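MYB21 (Trichomonas vaginalis, PDB 3OSG) binds promoter DNA through its Myb R2R3 domain, the part present here, and probably acts as a sequence-specific transcription factor for RNA polymerase II. Local coordinates at residues A[22-33]-A[45-56]. Numbering follows the deposited sequence.
Sequences LKRAVAQHGSDW and ARQCRDRWKNYL. With nucleotides of chain B; nucleotides of chain C.
In the N-terminal Myb-like DNA-binding domain (14-71) of this R2R3 fragment, W33 and W52 meet in the core where helix 16-29 and the start of helix 33-38 pack on recognition helix 45-56. W33 fits as a knob among A45, C48, R49 and W52: R49 CA stands over the W33 face, 3.6 Å from the centroid of the six-membered ring, and W33 CH2 reaches W52 CB at 3.5 Å. The two indoles meet obliquely, planes 46° apart. With CG anti to the backbone N (chi1 170°), W52 turns one ring face to V26, whose CG1 lies 3.8 Å from the six-membered ring centroid. L22 is a second knob, among C48, R51, W52 and L56, its CD1 3.7 Å from L56 CD1. The axes of 22-29 and 45-56 cross at 97°. R46 and Q47, whose side chains start away from 22-33, meet the DNA. Q47 NE2 donates an almost straight 2.8 Å bond to OP2 of DC7 of chain B, and Y55 OH bonds OP2 of DA5 of chain B. R46, its NE salt-bridged to D50 OD2 at 2.7 Å, faces C5 of the DC7 base, while its NH2 hydrogen-bonds O6 of a guanine of the bound DNA. A tryptophan-centred core presenting a DNA-reading helix is the hallmark of the Myb helix-turn-helix repeat.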
loop_
_atom_site.group_PDB
_atom_site.type_symbol
_atom_site.label_atom_id
_atom_site.label_comp_id
_atom_site.label_asym_id
_atom_site.label_seq_id
_atom_site.Cartn_x
_atom_site.Cartn_y
_atom_site.Cartn_z
ATOM N N LEU A 22 -14.574 4.535 -0.547
ATOM C CA LEU A 22 -14.100 3.149 -0.571
ATOM C C LEU A 22 -14.308 2.469 0.772
ATOM O O LEU A 22 -14.745 1.316 0.836
ATOM C CB LEU A 22 -12.617 3.087 -0.958
ATOM C CG LEU A 22 -12.115 1.867 -1.750
ATOM C CD1 LEU A 22 -10.594 1.836 -1.843
ATOM C CD2 LEU A 22 -12.610 0.569 -1.186
ATOM N N LYS A 23 -13.975 3.175 1.846
ATOM C CA LYS A 23 -14.155 2.643 3.195
ATOM C C LYS A 23 -15.621 2.254 3.443
ATOM O O LYS A 23 -15.900 1.247 4.086
ATOM C CB LYS A 23 -13.719 3.662 4.246
ATOM C CG LYS A 23 -12.259 4.066 4.199
ATOM C CD LYS A 23 -12.011 5.215 5.175
ATOM C CE LYS A 23 -10.640 5.855 4.960
ATOM N NZ LYS A 23 -10.501 7.186 5.635
ATOM N N ARG A 24 -16.542 3.067 2.933
ATOM C CA ARG A 24 -17.973 2.797 3.055
ATOM C C ARG A 24 -18.360 1.559 2.265
ATOM O O ARG A 24 -19.058 0.675 2.769
ATOM C CB ARG A 24 -18.791 3.985 2.546
ATOM C CG ARG A 24 -18.771 5.198 3.447
ATOM C CD ARG A 24 -19.627 6.324 2.881
ATOM N NE ARG A 24 -19.153 7.631 3.335
ATOM C CZ ARG A 24 -18.496 8.505 2.574
ATOM N NH1 ARG A 24 -18.238 8.230 1.297
ATOM N NH2 ARG A 24 -18.106 9.665 3.090
ATOM N N ALA A 25 -17.898 1.511 1.022
ATOM C CA ALA A 25 -18.181 0.396 0.133
ATOM C C ALA A 25 -17.707 -0.925 0.719
ATOM O O ALA A 25 -18.358 -1.955 0.558
ATOM C CB ALA A 25 -17.558 0.637 -1.226
ATOM N N VAL A 26 -16.580 -0.901 1.407
ATOM C CA VAL A 26 -16.060 -2.119 2.012
ATOM C C VAL A 26 -16.888 -2.556 3.224
ATOM O O VAL A 26 -17.166 -3.740 3.409
ATOM C CB VAL A 26 -14.601 -1.955 2.418
ATOM C CG1 VAL A 26 -14.212 -3.039 3.419
ATOM C CG2 VAL A 26 -13.710 -1.997 1.181
ATOM N N ALA A 27 -17.280 -1.594 4.049
ATOM C CA ALA A 27 -18.160 -1.875 5.179
ATOM C C ALA A 27 -19.468 -2.481 4.693
ATOM O O ALA A 27 -20.114 -3.251 5.398
ATOM C CB ALA A 27 -18.434 -0.593 5.957
ATOM N N GLN A 28 -19.851 -2.126 3.476
ATOM C CA GLN A 28 -21.138 -2.510 2.929
ATOM C C GLN A 28 -21.055 -3.782 2.097
ATOM O O GLN A 28 -21.968 -4.614 2.132
ATOM C CB GLN A 28 -21.679 -1.363 2.082
ATOM C CG GLN A 28 -22.990 -1.656 1.375
ATOM C CD GLN A 28 -23.455 -0.481 0.525
ATOM O OE1 GLN A 28 -24.384 -0.608 -0.279
ATOM N NE2 GLN A 28 -22.806 0.670 0.699
ATOM N N HIS A 29 -19.962 -3.947 1.356
ATOM C CA HIS A 29 -19.826 -5.098 0.459
ATOM C C HIS A 29 -18.701 -6.056 0.803
ATOM O O HIS A 29 -18.494 -7.054 0.111
ATOM C CB HIS A 29 -19.661 -4.636 -0.986
ATOM C CG HIS A 29 -20.887 -4.001 -1.550
ATOM N ND1 HIS A 29 -21.055 -2.637 -1.618
ATOM C CD2 HIS A 29 -22.026 -4.546 -2.037
ATOM C CE1 HIS A 29 -22.233 -2.365 -2.145
ATOM N NE2 HIS A 29 -22.845 -3.506 -2.404
ATOM N N GLY A 30 -17.966 -5.767 1.865
ATOM C CA GLY A 30 -16.828 -6.601 2.189
ATOM C C GLY A 30 -15.848 -6.572 1.034
ATOM O O GLY A 30 -15.677 -5.532 0.397
ATOM N N SER A 31 -15.230 -7.710 0.745
ATOM C CA SER A 31 -14.158 -7.781 -0.244
ATOM C C SER A 31 -14.660 -8.219 -1.623
ATOM O O SER A 31 -14.000 -9.000 -2.311
ATOM C CB SER A 31 -13.086 -8.766 0.226
ATOM O OG SER A 31 -13.602 -10.087 0.193
ATOM N N ASP A 32 -15.822 -7.721 -2.020
ATOM C CA ASP A 32 -16.368 -8.018 -3.337
ATOM C C ASP A 32 -15.929 -6.874 -4.235
ATOM O O ASP A 32 -16.652 -5.893 -4.389
ATOM C CB ASP A 32 -17.883 -8.069 -3.245
ATOM C CG ASP A 32 -18.538 -8.440 -4.551
ATOM O OD1 ASP A 32 -17.853 -8.419 -5.597
ATOM O OD2 ASP A 32 -19.751 -8.750 -4.529
ATOM N N TRP A 33 -14.732 -6.989 -4.804
ATOM C CA TRP A 33 -14.067 -5.827 -5.406
ATOM C C TRP A 33 -14.737 -5.373 -6.693
ATOM O O TRP A 33 -14.729 -4.185 -6.995
ATOM C CB TRP A 33 -12.560 -6.084 -5.597
ATOM C CG TRP A 33 -11.898 -6.350 -4.290
ATOM C CD1 TRP A 33 -11.385 -7.530 -3.858
ATOM C CD2 TRP A 33 -11.733 -5.419 -3.209
ATOM N NE1 TRP A 33 -10.886 -7.393 -2.584
ATOM C CE2 TRP A 33 -11.084 -6.103 -2.165
ATOM C CE3 TRP A 33 -12.050 -4.064 -3.036
ATOM C CZ2 TRP A 33 -10.753 -5.486 -0.959
ATOM C CZ3 TRP A 33 -11.722 -3.452 -1.845
ATOM C CH2 TRP A 33 -11.080 -4.163 -0.817
ATOM N N ALA A 45 -11.621 -2.958 -10.244
ATOM C CA ALA A 45 -11.547 -3.785 -9.036
ATOM C C ALA A 45 -10.138 -3.784 -8.443
ATOM O O ALA A 45 -9.964 -3.706 -7.224
ATOM C CB ALA A 45 -11.997 -5.227 -9.329
ATOM N N ARG A 46 -9.142 -3.889 -9.319
ATOM C CA ARG A 46 -7.738 -3.919 -8.911
ATOM C C ARG A 46 -7.346 -2.651 -8.143
ATOM O O ARG A 46 -6.675 -2.710 -7.112
ATOM C CB ARG A 46 -6.863 -4.031 -10.155
ATOM C CG ARG A 46 -5.417 -4.256 -9.889
ATOM C CD ARG A 46 -4.587 -2.980 -10.043
ATOM N NE ARG A 46 -3.270 -3.286 -9.516
ATOM C CZ ARG A 46 -2.175 -3.493 -10.236
ATOM N NH1 ARG A 46 -2.171 -3.348 -11.559
ATOM N NH2 ARG A 46 -1.068 -3.820 -9.606
ATOM N N GLN A 47 -7.750 -1.501 -8.664
ATOM C CA GLN A 47 -7.434 -0.243 -8.017
ATOM C C GLN A 47 -8.053 -0.140 -6.636
ATOM O O GLN A 47 -7.402 0.306 -5.698
ATOM C CB GLN A 47 -7.879 0.929 -8.880
ATOM C CG GLN A 47 -7.064 1.108 -10.156
ATOM C CD GLN A 47 -7.657 2.171 -11.045
ATOM O OE1 GLN A 47 -8.812 2.066 -11.464
ATOM N NE2 GLN A 47 -6.886 3.220 -11.317
ATOM N N CYS A 48 -9.307 -0.556 -6.492
ATOM C CA CYS A 48 -9.956 -0.475 -5.184
ATOM C C CYS A 48 -9.314 -1.455 -4.198
ATOM O O CYS A 48 -9.075 -1.126 -3.039
ATOM C CB CYS A 48 -11.477 -0.731 -5.294
ATOM S SG CYS A 48 -12.369 0.566 -6.215
ATOM N N ARG A 49 -9.030 -2.662 -4.651
ATOM C CA ARG A 49 -8.423 -3.644 -3.773
ATOM C C ARG A 49 -7.062 -3.152 -3.281
ATOM O O ARG A 49 -6.762 -3.251 -2.098
ATOM C CB ARG A 49 -8.276 -4.991 -4.473
ATOM C CG ARG A 49 -7.654 -6.065 -3.589
ATOM C CD ARG A 49 -7.685 -7.450 -4.254
ATOM N NE ARG A 49 -6.898 -7.446 -5.477
ATOM C CZ ARG A 49 -7.402 -7.499 -6.708
ATOM N NH1 ARG A 49 -8.713 -7.610 -6.900
ATOM N NH2 ARG A 49 -6.584 -7.451 -7.758
ATOM N N ASP A 50 -6.243 -2.622 -4.185
ATOM C CA ASP A 50 -4.902 -2.172 -3.802
ATOM C C ASP A 50 -4.964 -1.024 -2.799
ATOM O O ASP A 50 -4.234 -1.002 -1.809
ATOM C CB ASP A 50 -4.103 -1.696 -5.024
ATOM C CG ASP A 50 -3.545 -2.836 -5.872
ATOM O OD1 ASP A 50 -3.643 -4.025 -5.491
ATOM O OD2 ASP A 50 -2.981 -2.523 -6.946
ATOM N N ARG A 51 -5.818 -0.050 -3.072
ATOM C CA ARG A 51 -5.953 1.090 -2.191
ATOM C C ARG A 51 -6.368 0.641 -0.793
ATOM O O ARG A 51 -5.784 1.062 0.204
ATOM C CB ARG A 51 -6.944 2.096 -2.762
ATOM C CG ARG A 51 -7.014 3.399 -1.965
ATOM C CD ARG A 51 -5.657 4.119 -1.913
ATOM N NE ARG A 51 -5.758 5.339 -1.123
ATOM C CZ ARG A 51 -4.728 6.068 -0.714
ATOM N NH1 ARG A 51 -3.488 5.700 -1.016
ATOM N NH2 ARG A 51 -4.945 7.172 -0.000
ATOM N N TRP A 52 -7.363 -0.235 -0.716
ATOM C CA TRP A 52 -7.798 -0.727 0.585
ATOM C C TRP A 52 -6.711 -1.528 1.301
ATOM O O TRP A 52 -6.346 -1.229 2.439
ATOM C CB TRP A 52 -9.079 -1.553 0.469
ATOM C CG TRP A 52 -9.410 -2.253 1.757
ATOM C CD1 TRP A 52 -9.046 -3.516 2.119
ATOM C CD2 TRP A 52 -10.138 -1.712 2.864
ATOM N NE1 TRP A 52 -9.516 -3.805 3.382
ATOM C CE2 TRP A 52 -10.191 -2.712 3.860
ATOM C CE3 TRP A 52 -10.756 -0.485 3.106
ATOM C CZ2 TRP A 52 -10.840 -2.519 5.082
ATOM C CZ3 TRP A 52 -11.397 -0.289 4.318
ATOM C CH2 TRP A 52 -11.432 -1.303 5.295
ATOM N N LYS A 53 -6.167 -2.518 0.620
ATOM C CA LYS A 53 -5.230 -3.438 1.250
ATOM C C LYS A 53 -3.957 -2.751 1.741
ATOM O O LYS A 53 -3.446 -3.079 2.806
ATOM C CB LYS A 53 -4.900 -4.578 0.290
ATOM C CG LYS A 53 -3.953 -5.641 0.847
ATOM C CD LYS A 53 -3.723 -6.753 -0.181
ATOM C CE LYS A 53 -2.804 -7.861 0.366
ATOM N NZ LYS A 53 -1.422 -7.351 0.717
ATOM N N ASN A 54 -3.464 -1.783 0.980
ATOM C CA ASN A 54 -2.179 -1.156 1.292
ATOM C C ASN A 54 -2.284 0.203 1.965
ATOM O O ASN A 54 -1.294 0.709 2.493
ATOM C CB ASN A 54 -1.335 -1.003 0.022
ATOM C CG ASN A 54 -1.039 -2.326 -0.636
ATOM O OD1 ASN A 54 -0.392 -3.195 -0.051
ATOM N ND2 ASN A 54 -1.523 -2.496 -1.860
ATOM N N TYR A 55 -3.458 0.819 1.946
ATOM C CA TYR A 55 -3.560 2.172 2.503
ATOM C C TYR A 55 -4.730 2.458 3.453
ATOM O O TYR A 55 -4.571 3.231 4.397
ATOM C CB TYR A 55 -3.467 3.228 1.389
ATOM C CG TYR A 55 -2.118 3.159 0.708
ATOM C CD1 TYR A 55 -1.014 3.803 1.251
ATOM C CD2 TYR A 55 -1.942 2.398 -0.442
ATOM C CE1 TYR A 55 0.218 3.712 0.663
ATOM C CE2 TYR A 55 -0.717 2.306 -1.051
ATOM C CZ TYR A 55 0.367 2.959 -0.491
ATOM O OH TYR A 55 1.597 2.859 -1.075
ATOM N N LEU A 56 -5.889 1.841 3.225
ATOM C CA LEU A 56 -7.083 2.221 3.985
ATOM C C LEU A 56 -7.449 1.264 5.104
ATOM O O LEU A 56 -8.014 1.683 6.110
ATOM C CB LEU A 56 -8.277 2.433 3.055
ATOM C CG LEU A 56 -7.997 3.464 1.964
ATOM C CD1 LEU A 56 -9.202 3.638 1.038
ATOM C CD2 LEU A 56 -7.580 4.794 2.582
ATOM P P DA B 5 3.114 5.912 -0.254
ATOM O OP1 DA B 5 2.831 6.779 0.892
ATOM O OP2 DA B 5 3.438 4.482 -0.062
ATOM O "O5'" DA B 5 1.865 6.015 -1.247
ATOM C "C5'" DA B 5 1.459 7.302 -1.666
ATOM C "C4'" DA B 5 0.752 7.210 -2.996
ATOM O "O4'" DA B 5 1.723 6.881 -4.023
ATOM C "C3'" DA B 5 -0.317 6.118 -3.086
ATOM O "O3'" DA B 5 -1.328 6.570 -3.971
ATOM C "C2'" DA B 5 0.434 4.939 -3.690
ATOM C "C1'" DA B 5 1.423 5.635 -4.616
ATOM N N9 DA B 5 2.701 4.936 -4.736
ATOM C C8 DA B 5 3.382 4.302 -3.736
ATOM N N7 DA B 5 4.515 3.754 -4.118
ATOM C C5 DA B 5 4.602 4.074 -5.452
ATOM C C6 DA B 5 5.585 3.802 -6.421
ATOM N N6 DA B 5 6.698 3.113 -6.146
ATOM N N1 DA B 5 5.387 4.263 -7.666
ATOM C C2 DA B 5 4.276 4.966 -7.922
ATOM N N3 DA B 5 3.276 5.281 -7.083
ATOM C C4 DA B 5 3.495 4.805 -5.854
ATOM P P DC B 7 -3.239 3.980 -11.234
ATOM O OP1 DC B 7 -3.664 5.079 -12.102
ATOM O OP2 DC B 7 -4.199 3.195 -10.432
ATOM O "O5'" DC B 7 -2.392 2.957 -12.125
ATOM C "C5'" DC B 7 -1.501 3.453 -13.108
ATOM C "C4'" DC B 7 -0.598 2.353 -13.641
ATOM O "O4'" DC B 7 0.293 1.831 -12.606
ATOM C "C3'" DC B 7 -1.315 1.152 -14.261
ATOM O "O3'" DC B 7 -0.647 0.910 -15.506
ATOM C "C2'" DC B 7 -1.080 0.053 -13.235
ATOM C "C1'" DC B 7 0.307 0.418 -12.696
ATOM N N1 DC B 7 0.682 -0.169 -11.370
ATOM C C2 DC B 7 1.969 -0.640 -11.207
ATOM O O2 DC B 7 2.740 -0.555 -12.154
ATOM N N3 DC B 7 2.350 -1.170 -10.028
ATOM C C4 DC B 7 1.503 -1.254 -9.020
ATOM N N4 DC B 7 1.958 -1.801 -7.884
ATOM C C5 DC B 7 0.164 -0.779 -9.151
ATOM C C6 DC B 7 -0.190 -0.243 -10.333
ATOM P P DT C 2 -10.780 -11.161 -5.799
ATOM O OP1 DT C 2 -11.321 -11.415 -4.449
ATOM O OP2 DT C 2 -11.143 -9.921 -6.513
ATOM O "O5'" DT C 2 -9.186 -11.290 -5.745
ATOM C "C5'" DT C 2 -8.605 -12.393 -5.067
ATOM C "C4'" DT C 2 -7.096 -12.327 -5.158
ATOM O "O4'" DT C 2 -6.709 -12.723 -6.497
ATOM C "C3'" DT C 2 -6.490 -10.933 -4.952
ATOM O "O3'" DT C 2 -5.260 -11.032 -4.269
ATOM C "C2'" DT C 2 -6.172 -10.502 -6.375
ATOM C "C1'" DT C 2 -5.668 -11.853 -6.849
ATOM N N1 DT C 2 -5.396 -11.922 -8.286
ATOM C C2 DT C 2 -4.342 -12.707 -8.686
ATOM O O2 DT C 2 -3.670 -13.321 -7.885
ATOM N N3 DT C 2 -4.118 -12.718 -10.037
ATOM C C4 DT C 2 -4.857 -12.029 -10.990
ATOM O O4 DT C 2 -4.582 -12.094 -12.175
ATOM C C5 DT C 2 -5.947 -11.229 -10.490
ATOM C C7 DT C 2 -6.829 -10.431 -11.405
ATOM C C6 DT C 2 -6.164 -11.210 -9.175
#